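Local coordinates for protein intimin (Escherichia coli O127:H6 str. E2348/69, PDB 6TQD) that acts as an outer-membrane adhesin of attaching and effacing bacteria, whose extracellular juncture domains hold an extended conformation that probably restrains its reach, at residues Y32-A43 / Y77-N87. Sequence-based numbering, arbitrary orientation. Where two conformers were deposited one is given.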
# COMPACT_ATOMS: atom_id res chain seq x y z
N TYR A 32 -24.74 -28.13 -12.43
CA TYR A 32 -26.11 -28.12 -11.97
C TYR A 32 -26.69 -26.73 -11.75
O TYR A 32 -27.89 -26.60 -11.49
CB TYR A 32 -26.25 -28.94 -10.67
CG TYR A 32 -25.81 -30.37 -10.85
CD1 TYR A 32 -26.41 -31.19 -11.81
CD2 TYR A 32 -24.82 -30.92 -10.05
CE1 TYR A 32 -25.99 -32.49 -11.98
CE2 TYR A 32 -24.40 -32.23 -10.22
CZ TYR A 32 -25.00 -33.01 -11.18
OH TYR A 32 -24.60 -34.32 -11.36
N GLY A 33 -25.89 -25.68 -11.89
CA GLY A 33 -26.37 -24.33 -11.73
C GLY A 33 -25.92 -23.69 -10.42
O GLY A 33 -26.11 -24.26 -9.35
N LEU A 34 -25.35 -22.50 -10.52
CA LEU A 34 -24.89 -21.80 -9.33
C LEU A 34 -26.08 -21.37 -8.48
O LEU A 34 -27.08 -20.85 -9.01
CB LEU A 34 -24.08 -20.57 -9.73
CG LEU A 34 -23.56 -19.67 -8.60
CD1 LEU A 34 -22.51 -20.37 -7.76
CD2 LEU A 34 -23.01 -18.35 -9.16
N ASP A 35 -25.99 -21.61 -7.18
CA ASP A 35 -26.98 -21.11 -6.23
C ASP A 35 -26.52 -19.85 -5.52
O ASP A 35 -27.29 -18.88 -5.42
CB ASP A 35 -27.33 -22.22 -5.22
CG ASP A 35 -28.40 -21.78 -4.23
OD1 ASP A 35 -29.58 -21.75 -4.62
OD2 ASP A 35 -28.05 -21.44 -3.08
N ARG A 36 -25.29 -19.83 -5.02
CA ARG A 36 -24.83 -18.71 -4.20
C ARG A 36 -23.33 -18.80 -3.98
O ARG A 36 -22.71 -19.84 -4.22
CB ARG A 36 -25.53 -18.71 -2.84
CG ARG A 36 -25.13 -19.89 -1.99
CD ARG A 36 -25.97 -19.98 -0.75
NE ARG A 36 -25.51 -21.03 0.15
CZ ARG A 36 -25.74 -22.32 0.00
NH1 ARG A 36 -26.43 -22.77 -1.04
NH2 ARG A 36 -25.28 -23.17 0.91
N ILE A 37 -22.77 -17.68 -3.51
CA ILE A 37 -21.40 -17.59 -3.03
C ILE A 37 -21.47 -17.23 -1.54
O ILE A 37 -22.23 -16.33 -1.16
CB ILE A 37 -20.61 -16.48 -3.76
CG1 ILE A 37 -20.74 -16.59 -5.28
CG2 ILE A 37 -19.17 -16.52 -3.34
CD1 ILE A 37 -20.14 -17.85 -5.88
N VAL A 38 -20.68 -17.92 -0.73
CA VAL A 38 -20.61 -17.69 0.71
C VAL A 38 -19.20 -17.24 1.08
O VAL A 38 -18.21 -17.90 0.73
CB VAL A 38 -21.01 -18.95 1.50
CG1 VAL A 38 -20.78 -18.75 2.98
CG2 VAL A 38 -22.47 -19.32 1.23
N TRP A 39 -19.10 -16.12 1.80
CA TRP A 39 -17.83 -15.46 2.06
C TRP A 39 -17.47 -15.49 3.54
O TRP A 39 -18.33 -15.35 4.41
CB TRP A 39 -17.88 -13.97 1.68
CG TRP A 39 -17.97 -13.71 0.24
CD1 TRP A 39 -19.12 -13.59 -0.49
CD2 TRP A 39 -16.89 -13.52 -0.68
NE1 TRP A 39 -18.82 -13.33 -1.81
CE2 TRP A 39 -17.46 -13.28 -1.95
CE3 TRP A 39 -15.50 -13.50 -0.54
CZ2 TRP A 39 -16.68 -13.04 -3.07
CZ3 TRP A 39 -14.72 -13.27 -1.67
CH2 TRP A 39 -15.32 -13.05 -2.91
N ASP A 40 -16.18 -15.65 3.81
CA ASP A 40 -15.57 -15.32 5.11
C ASP A 40 -14.74 -14.06 4.87
O ASP A 40 -13.66 -14.13 4.28
CB ASP A 40 -14.71 -16.46 5.64
CG ASP A 40 -13.95 -16.07 6.92
OD1 ASP A 40 -13.96 -14.89 7.33
OD2 ASP A 40 -13.32 -16.97 7.54
N ASP A 41 -15.28 -12.91 5.25
CA ASP A 41 -14.59 -11.63 5.13
C ASP A 41 -14.18 -11.07 6.49
O ASP A 41 -14.01 -9.86 6.64
CB ASP A 41 -15.43 -10.63 4.34
CG ASP A 41 -16.72 -10.27 5.03
OD1 ASP A 41 -16.98 -10.79 6.13
OD2 ASP A 41 -17.50 -9.46 4.46
N SER A 42 -14.00 -11.95 7.48
CA SER A 42 -13.73 -11.48 8.84
C SER A 42 -12.47 -10.64 8.92
O SER A 42 -12.37 -9.74 9.77
CB SER A 42 -13.64 -12.67 9.79
OG SER A 42 -12.59 -13.53 9.41
N ALA A 43 -11.48 -10.91 8.06
CA ALA A 43 -10.27 -10.08 8.06
C ALA A 43 -10.58 -8.63 7.72
O ALA A 43 -10.07 -7.71 8.36
CB ALA A 43 -9.24 -10.66 7.09
N TYR A 77 -5.52 -8.09 3.51
CA TYR A 77 -6.65 -8.79 4.08
C TYR A 77 -6.94 -10.02 3.22
O TYR A 77 -7.15 -9.89 2.02
CB TYR A 77 -7.88 -7.88 4.14
CG TYR A 77 -7.60 -6.63 4.92
CD1 TYR A 77 -7.73 -6.62 6.30
CD2 TYR A 77 -7.17 -5.49 4.29
CE1 TYR A 77 -7.45 -5.48 7.03
CE2 TYR A 77 -6.89 -4.34 5.01
CZ TYR A 77 -7.04 -4.35 6.37
OH TYR A 77 -6.75 -3.22 7.11
N LYS A 78 -6.94 -11.19 3.84
CA LYS A 78 -7.17 -12.45 3.15
C LYS A 78 -8.60 -12.87 3.46
O LYS A 78 -8.97 -13.01 4.64
CB LYS A 78 -6.20 -13.52 3.63
CG LYS A 78 -4.73 -13.18 3.44
CD LYS A 78 -4.21 -13.48 2.05
CE LYS A 78 -2.72 -13.17 1.95
NZ LYS A 78 -2.19 -13.37 0.57
N VAL A 79 -9.41 -13.05 2.41
CA VAL A 79 -10.80 -13.48 2.56
C VAL A 79 -11.00 -14.69 1.66
O VAL A 79 -10.21 -14.96 0.75
CB VAL A 79 -11.80 -12.36 2.18
CG1 VAL A 79 -11.53 -11.10 3.01
CG2 VAL A 79 -11.70 -12.04 0.70
N THR A 80 -12.08 -15.44 1.91
CA THR A 80 -12.33 -16.66 1.17
C THR A 80 -13.78 -16.70 0.68
O THR A 80 -14.69 -16.22 1.34
CB THR A 80 -12.04 -17.93 1.99
OG1 THR A 80 -12.68 -17.86 3.26
CG2 THR A 80 -10.54 -18.11 2.17
N ALA A 81 -13.96 -17.32 -0.48
CA ALA A 81 -15.27 -17.50 -1.08
C ALA A 81 -15.46 -18.95 -1.45
O ALA A 81 -14.55 -19.59 -1.98
CB ALA A 81 -15.41 -16.68 -2.35
N ARG A 82 -16.67 -19.46 -1.24
CA ARG A 82 -17.05 -20.80 -1.61
C ARG A 82 -18.34 -20.71 -2.40
O ARG A 82 -19.31 -20.10 -1.94
CB ARG A 82 -17.23 -21.67 -0.36
CG ARG A 82 -17.46 -23.15 -0.65
CD ARG A 82 -17.77 -23.93 0.62
NE ARG A 82 -16.64 -24.07 1.56
CZ ARG A 82 -15.68 -24.98 1.47
NH1 ARG A 82 -15.66 -25.82 0.44
NH2 ARG A 82 -14.75 -25.08 2.40
N ALA A 83 -18.37 -21.33 -3.57
CA ALA A 83 -19.59 -21.39 -4.37
C ALA A 83 -20.38 -22.65 -4.03
O ALA A 83 -19.80 -23.69 -3.73
CB ALA A 83 -19.25 -21.38 -5.85
N TYR A 84 -21.71 -22.54 -4.07
CA TYR A 84 -22.60 -23.68 -3.93
C TYR A 84 -23.51 -23.76 -5.15
O TYR A 84 -23.99 -22.73 -5.65
CB TYR A 84 -23.51 -23.57 -2.71
CG TYR A 84 -22.83 -23.80 -1.39
CD1 TYR A 84 -22.08 -22.80 -0.80
CD2 TYR A 84 -22.94 -25.01 -0.72
CE1 TYR A 84 -21.46 -22.99 0.41
CE2 TYR A 84 -22.32 -25.21 0.50
CZ TYR A 84 -21.58 -24.19 1.06
OH TYR A 84 -20.94 -24.34 2.28
N ASP A 85 -23.79 -24.99 -5.58
CA ASP A 85 -24.73 -25.22 -6.67
C ASP A 85 -26.12 -25.52 -6.12
O ASP A 85 -26.34 -25.61 -4.91
CB ASP A 85 -24.22 -26.28 -7.65
CG ASP A 85 -24.21 -27.69 -7.08
OD1 ASP A 85 -24.88 -27.95 -6.07
OD2 ASP A 85 -23.54 -28.55 -7.69
N ARG A 86 -27.07 -25.69 -7.03
CA ARG A 86 -28.47 -25.91 -6.65
C ARG A 86 -28.71 -27.26 -5.98
O ARG A 86 -29.79 -27.44 -5.40
CB ARG A 86 -29.38 -25.77 -7.87
CG ARG A 86 -29.67 -24.33 -8.25
CD ARG A 86 -30.62 -24.24 -9.44
NE ARG A 86 -29.96 -24.53 -10.71
CZ ARG A 86 -30.55 -24.47 -11.89
NH1 ARG A 86 -31.83 -24.14 -11.98
NH2 ARG A 86 -29.86 -24.75 -12.99
N ASN A 87 -27.76 -28.20 -6.06
CA ASN A 87 -27.84 -29.49 -5.39
C ASN A 87 -27.15 -29.49 -4.03
O ASN A 87 -27.15 -30.52 -3.35
CB ASN A 87 -27.19 -30.57 -6.25
CG ASN A 87 -27.99 -30.89 -7.51
OD1 ASN A 87 -28.97 -30.21 -7.82
ND2 ASN A 87 -27.58 -31.93 -8.21
O HOH W 1 -22.81 -27.81 -10.07
O HOH W 2 -11.34 -13.12 6.19
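The guanidinium of Arg36 lies flat on the ring of Tyr84, planes 14° apart, in a stacked cation-pi contact: NH2 sits over the ring centre and CZ is 3.9 Å from the centroid. With CG between the backbone N and the carbonyl carbon (chi1 67°) and the chain extended to NE, a turn at chi4 lays the group on the ring; NH1 reaches back to Asp35 OD2, 2.9 Å away, in a salt bridge that helps fix its rotation. On the other face of the sheet, Ala81 CB stands 3.5 Å from the centroid of the six-membered ring of Trp39, a CH-pi contact over the ring face, while Ile37 CD1 packs on Ala83 CB. Strand 34-40, outermost in its mixed sheet, runs antiparallel to strand 76-85 in what is probably an Ig-like β-sandwich; Ile37 and Trp39 face strand 21-30 of the opposing sheet. Asp35 and Arg36 both face Tyr84 in a classic β bulge, where Tyr84 O accepts from Asp35 N (2.8 Å) and Arg36 N (3.2 Å). Past it, Arg86 N donates to Gly33 O, and Arg86 NE and NH2 share Tyr32 O through weak bonds. Asn87 ND2 lies over one face of the Tyr32 ring, toward its rim.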